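Local coordinates for gene product PA4716 (Pseudomonas aeruginosa, PDB 1U0K), which is of unknown function but belongs to the PhzF family and probably acts as an isomerase, at residues Q46-F51 against I65-E70. Sequence-based numbering, arbitrary orientation.
Sequences QFESIF and IFTLEE
The Glu48 side chain runs obliquely over those of Thr67 and Ile65, its aliphatic CG 3.9 Å from Thr67 CG2 and its carboxylate reaching past Thr67, where Glu48 OE2 lies 3.1 Å from Ile65 CG2. With CG anti to the carbonyl carbon (chi1 -69°) and the chain extended to CD, the carboxylate is carried clear of the backbone, and the Glu48 side chain also touches His77 and Pro78. Farther along this face Ile50 CD1 packs on Ile65 CG1 at 3.9 Å, and Pro78, the first residue of helix 78-90, touches both isoleucines. On the face that carries Ser49 and Phe66, the Phe51 and Phe66 rings meet, Phe51 CE1 to Phe66 CD1, planes nearly perpendicular at 88°, with Thr41 of helix 34-44 touching both. The two segments belong to a β-hairpin of strands 48-54 and 60-67, whose hydrogen-bonded pair here is Ser49-Phe66. Ser49 N donates to Phe66 O and Phe66 N to Ser49 O, each at 3.0 Å, the second bond being the straighter (173°). Glu48, predicted to be an active-site residue of this PhzF-family protein, directly precedes Ser49. A water joins the segments, donating to Phe47 O at 2.7 Å and accepting from Leu68 N. Next to Leu68, Thr67 OG1 accepts N-H from Glu69 (ST turn) and Glu70 (ST motif), while Thr67 N donates to Glu70 O, a tight turn bringing the chain back to where Ile65 bonds to Leu72.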
ATOM      1  N   GLN A  46       3.112   3.246   2.406  1.00  9.03           N
ATOM      2  CA  GLN A  46       2.284   4.181   3.136  1.00  9.08           C
ATOM      3  C   GLN A  46       1.655   5.135   2.118  1.00  9.92           C
ATOM      4  O   GLN A  46       2.250   5.377   1.065  1.00  9.57           O
ATOM      5  CB  GLN A  46       3.132   4.927   4.170  1.00  9.19           C
ATOM      6  CG  GLN A  46       3.864   3.983   5.106  1.00  8.99           C
ATOM      7  CD  GLN A  46       2.908   3.102   5.904  1.00  8.73           C
ATOM      8  OE1 GLN A  46       2.019   3.611   6.581  1.00  8.65           O
ATOM      9  NE2 GLN A  46       3.085   1.777   5.815  1.00 11.35           N
ATOM     10  N   PHE A  47       0.469   5.633   2.407  1.00  9.85           N
ATOM     11  CA  PHE A  47      -0.271   6.456   1.443  1.00 10.36           C
ATOM     12  C   PHE A  47       0.618   7.626   1.000  1.00 10.29           C
ATOM     13  O   PHE A  47       0.635   7.983  -0.172  1.00 10.89           O
ATOM     14  CB  PHE A  47      -1.601   6.947   2.014  1.00 11.57           C
ATOM     15  CG  PHE A  47      -2.589   7.410   0.965  1.00 14.02           C
ATOM     16  CD1 PHE A  47      -3.581   6.552   0.486  1.00 15.54           C
ATOM     17  CD2 PHE A  47      -2.527   8.698   0.457  1.00 16.41           C
ATOM     18  CE1 PHE A  47      -4.498   6.984  -0.479  1.00 17.85           C
ATOM     19  CE2 PHE A  47      -3.439   9.127  -0.519  1.00 17.41           C
ATOM     20  CZ  PHE A  47      -4.414   8.273  -0.981  1.00 18.10           C
ATOM     21  N   GLU A  48       1.346   8.202   1.945  1.00 10.15           N
ATOM     22  CA  GLU A  48       2.408   9.163   1.644  1.00 10.34           C
ATOM     23  C   GLU A  48       3.669   8.846   2.434  1.00  9.91           C
ATOM     24  O   GLU A  48       3.595   8.294   3.536  1.00 10.01           O
ATOM     25  CB  GLU A  48       1.947  10.587   1.965  1.00 11.23           C
ATOM     26  CG  GLU A  48       0.869  11.078   1.023  1.00 14.39           C
ATOM     27  CD  GLU A  48       0.404  12.484   1.308  1.00 20.91           C
ATOM     28  OE1 GLU A  48      -0.273  12.699   2.324  1.00 24.44           O
ATOM     29  OE2 GLU A  48       0.699  13.381   0.489  1.00 26.51           O
ATOM     30  N   SER A  49       4.815   9.144   1.826  1.00  9.38           N
ATOM     31  CA  SER A  49       6.099   9.255   2.526  1.00  8.82           C
ATOM     32  C   SER A  49       6.586  10.700   2.401  1.00  8.60           C
ATOM     33  O   SER A  49       6.310  11.371   1.413  1.00  8.56           O
ATOM     34  CB  SER A  49       7.161   8.313   1.956  1.00  9.30           C
ATOM     35  OG  SER A  49       6.898   6.949   2.266  1.00 10.25           O
ATOM     36  N   ILE A  50       7.312  11.164   3.414  1.00  7.76           N
ATOM     37  CA  ILE A  50       7.906  12.500   3.400  1.00  8.01           C
ATOM     38  C   ILE A  50       9.402  12.390   3.638  1.00  8.11           C
ATOM     39  O   ILE A  50       9.861  11.583   4.457  1.00  7.89           O
ATOM     40  CB  ILE A  50       7.215  13.453   4.432  1.00  8.60           C
ATOM     41  CG1 ILE A  50       7.889  14.827   4.440  1.00  9.12           C
ATOM     42  CG2 ILE A  50       7.171  12.848   5.834  1.00  8.26           C
ATOM     43  CD1 ILE A  50       7.063  15.899   5.067  1.00 10.39           C
ATOM     44  N   PHE A  51      10.145  13.201   2.897  1.00  7.67           N
ATOM     45  CA  PHE A  51      11.607  13.188   2.867  1.00  8.19           C
ATOM     46  C   PHE A  51      12.091  14.564   3.291  1.00  9.00           C
ATOM     47  O   PHE A  51      11.696  15.556   2.688  1.00  9.38           O
ATOM     48  CB  PHE A  51      12.098  12.846   1.453  1.00  8.28           C
ATOM     49  CG  PHE A  51      11.669  11.481   0.990  1.00  7.35           C
ATOM     50  CD1 PHE A  51      10.410  11.300   0.432  1.00  8.06           C
ATOM     51  CD2 PHE A  51      12.495  10.373   1.145  1.00  6.71           C
ATOM     52  CE1 PHE A  51       9.984  10.047   0.051  1.00  8.46           C
ATOM     53  CE2 PHE A  51      12.056   9.112   0.770  1.00  6.33           C
ATOM     54  CZ  PHE A  51      10.800   8.958   0.217  1.00  8.10           C
ATOM     55  N   ILE A  65       7.118  15.436  -0.501  1.00  9.45           N
ATOM     56  CA  ILE A  65       6.044  14.498  -0.186  1.00  9.19           C
ATOM     57  C   ILE A  65       5.638  13.748  -1.434  1.00  9.35           C
ATOM     58  O   ILE A  65       5.410  14.350  -2.478  1.00  9.64           O
ATOM     59  CB  ILE A  65       4.810  15.226   0.394  1.00  9.41           C
ATOM     60  CG1 ILE A  65       5.151  15.963   1.688  1.00 10.56           C
ATOM     61  CG2 ILE A  65       3.688  14.243   0.633  1.00 10.79           C
ATOM     62  CD1 ILE A  65       4.079  16.946   2.132  1.00 13.11           C
ATOM     63  N   PHE A  66       5.567  12.423  -1.328  1.00  8.84           N
ATOM     64  CA  PHE A  66       5.152  11.571  -2.423  1.00  9.32           C
ATOM     65  C   PHE A  66       4.019  10.652  -2.018  1.00  9.32           C
ATOM     66  O   PHE A  66       4.005  10.114  -0.909  1.00  9.99           O
ATOM     67  CB  PHE A  66       6.299  10.686  -2.888  1.00  9.23           C
ATOM     68  CG  PHE A  66       7.431  11.430  -3.530  1.00 10.52           C
ATOM     69  CD1 PHE A  66       8.361  12.095  -2.759  1.00 11.74           C
ATOM     70  CD2 PHE A  66       7.582  11.422  -4.910  1.00 11.18           C
ATOM     71  CE1 PHE A  66       9.410  12.771  -3.366  1.00 11.77           C
ATOM     72  CE2 PHE A  66       8.626  12.103  -5.517  1.00 12.34           C
ATOM     73  CZ  PHE A  66       9.533  12.774  -4.744  1.00 12.03           C
ATOM     74  N   THR A  67       3.091  10.446  -2.947  1.00  9.90           N
ATOM     75  CA  THR A  67       2.211   9.281  -2.897  1.00  9.07           C
ATOM     76  C   THR A  67       2.832   8.177  -3.742  1.00  9.51           C
ATOM     77  O   THR A  67       3.868   8.360  -4.353  1.00  9.04           O
ATOM     78  CB  THR A  67       0.800   9.591  -3.422  1.00  9.33           C
ATOM     79  OG1 THR A  67       0.874   9.862  -4.826  1.00 10.77           O
ATOM     80  CG2 THR A  67       0.205  10.809  -2.784  1.00 10.58           C
ATOM     81  N   LEU A  68       2.169   7.034  -3.824  1.00 10.40           N
ATOM     82  CA  LEU A  68       2.667   5.969  -4.675  1.00 11.93           C
ATOM     83  C   LEU A  68       2.546   6.345  -6.149  1.00 12.93           C
ATOM     84  O   LEU A  68       3.191   5.729  -6.986  1.00 14.32           O
ATOM     85  CB  LEU A  68       1.959   4.637  -4.384  1.00 12.06           C
ATOM     86  CG  LEU A  68       2.697   3.817  -3.326  1.00 13.88           C
ATOM     87  CD1 LEU A  68       2.464   4.364  -1.942  1.00 14.13           C
ATOM     88  CD2 LEU A  68       2.309   2.356  -3.382  1.00 16.19           C
ATOM     89  N   GLU A  69       1.743   7.361  -6.456  1.00 13.87           N
ATOM     90  CA  GLU A  69       1.546   7.792  -7.845  1.00 15.60           C
ATOM     91  C   GLU A  69       2.522   8.879  -8.287  1.00 15.63           C
ATOM     92  O   GLU A  69       3.042   8.828  -9.409  1.00 16.39           O
ATOM     93  CB  GLU A  69       0.102   8.268  -8.041  1.00 16.29           C
ATOM     94  CG  GLU A  69      -0.901   7.126  -8.169  1.00 21.77           C
ATOM     95  CD  GLU A  69      -1.525   6.686  -6.859  1.00 27.52           C
ATOM     96  OE1 GLU A  69      -0.938   6.925  -5.778  1.00 31.37           O
ATOM     97  OE2 GLU A  69      -2.622   6.081  -6.915  1.00 32.30           O
ATOM     98  N   GLU A  70       2.778   9.855  -7.422  1.00 14.67           N
ATOM     99  CA  GLU A  70       3.454  11.085  -7.843  1.00 15.17           C
ATOM    100  C   GLU A  70       3.904  11.922  -6.651  1.00 14.73           C
ATOM    101  O   GLU A  70       3.479  11.694  -5.527  1.00 13.61           O
ATOM    102  CB  GLU A  70       2.474  11.925  -8.676  1.00 15.95           C
ATOM    103  CG  GLU A  70       1.307  12.472  -7.844  1.00 18.27           C
ATOM    104  CD  GLU A  70       0.074  12.810  -8.658  1.00 22.52           C
ATOM    105  OE1 GLU A  70      -1.065  12.683  -8.120  1.00 23.14           O
ATOM    106  OE2 GLU A  70       0.257  13.210  -9.828  1.00 24.82           O
TER
HETATM  107  O   HOH W   1      -0.345   6.559  -2.264  1.00 11.68           O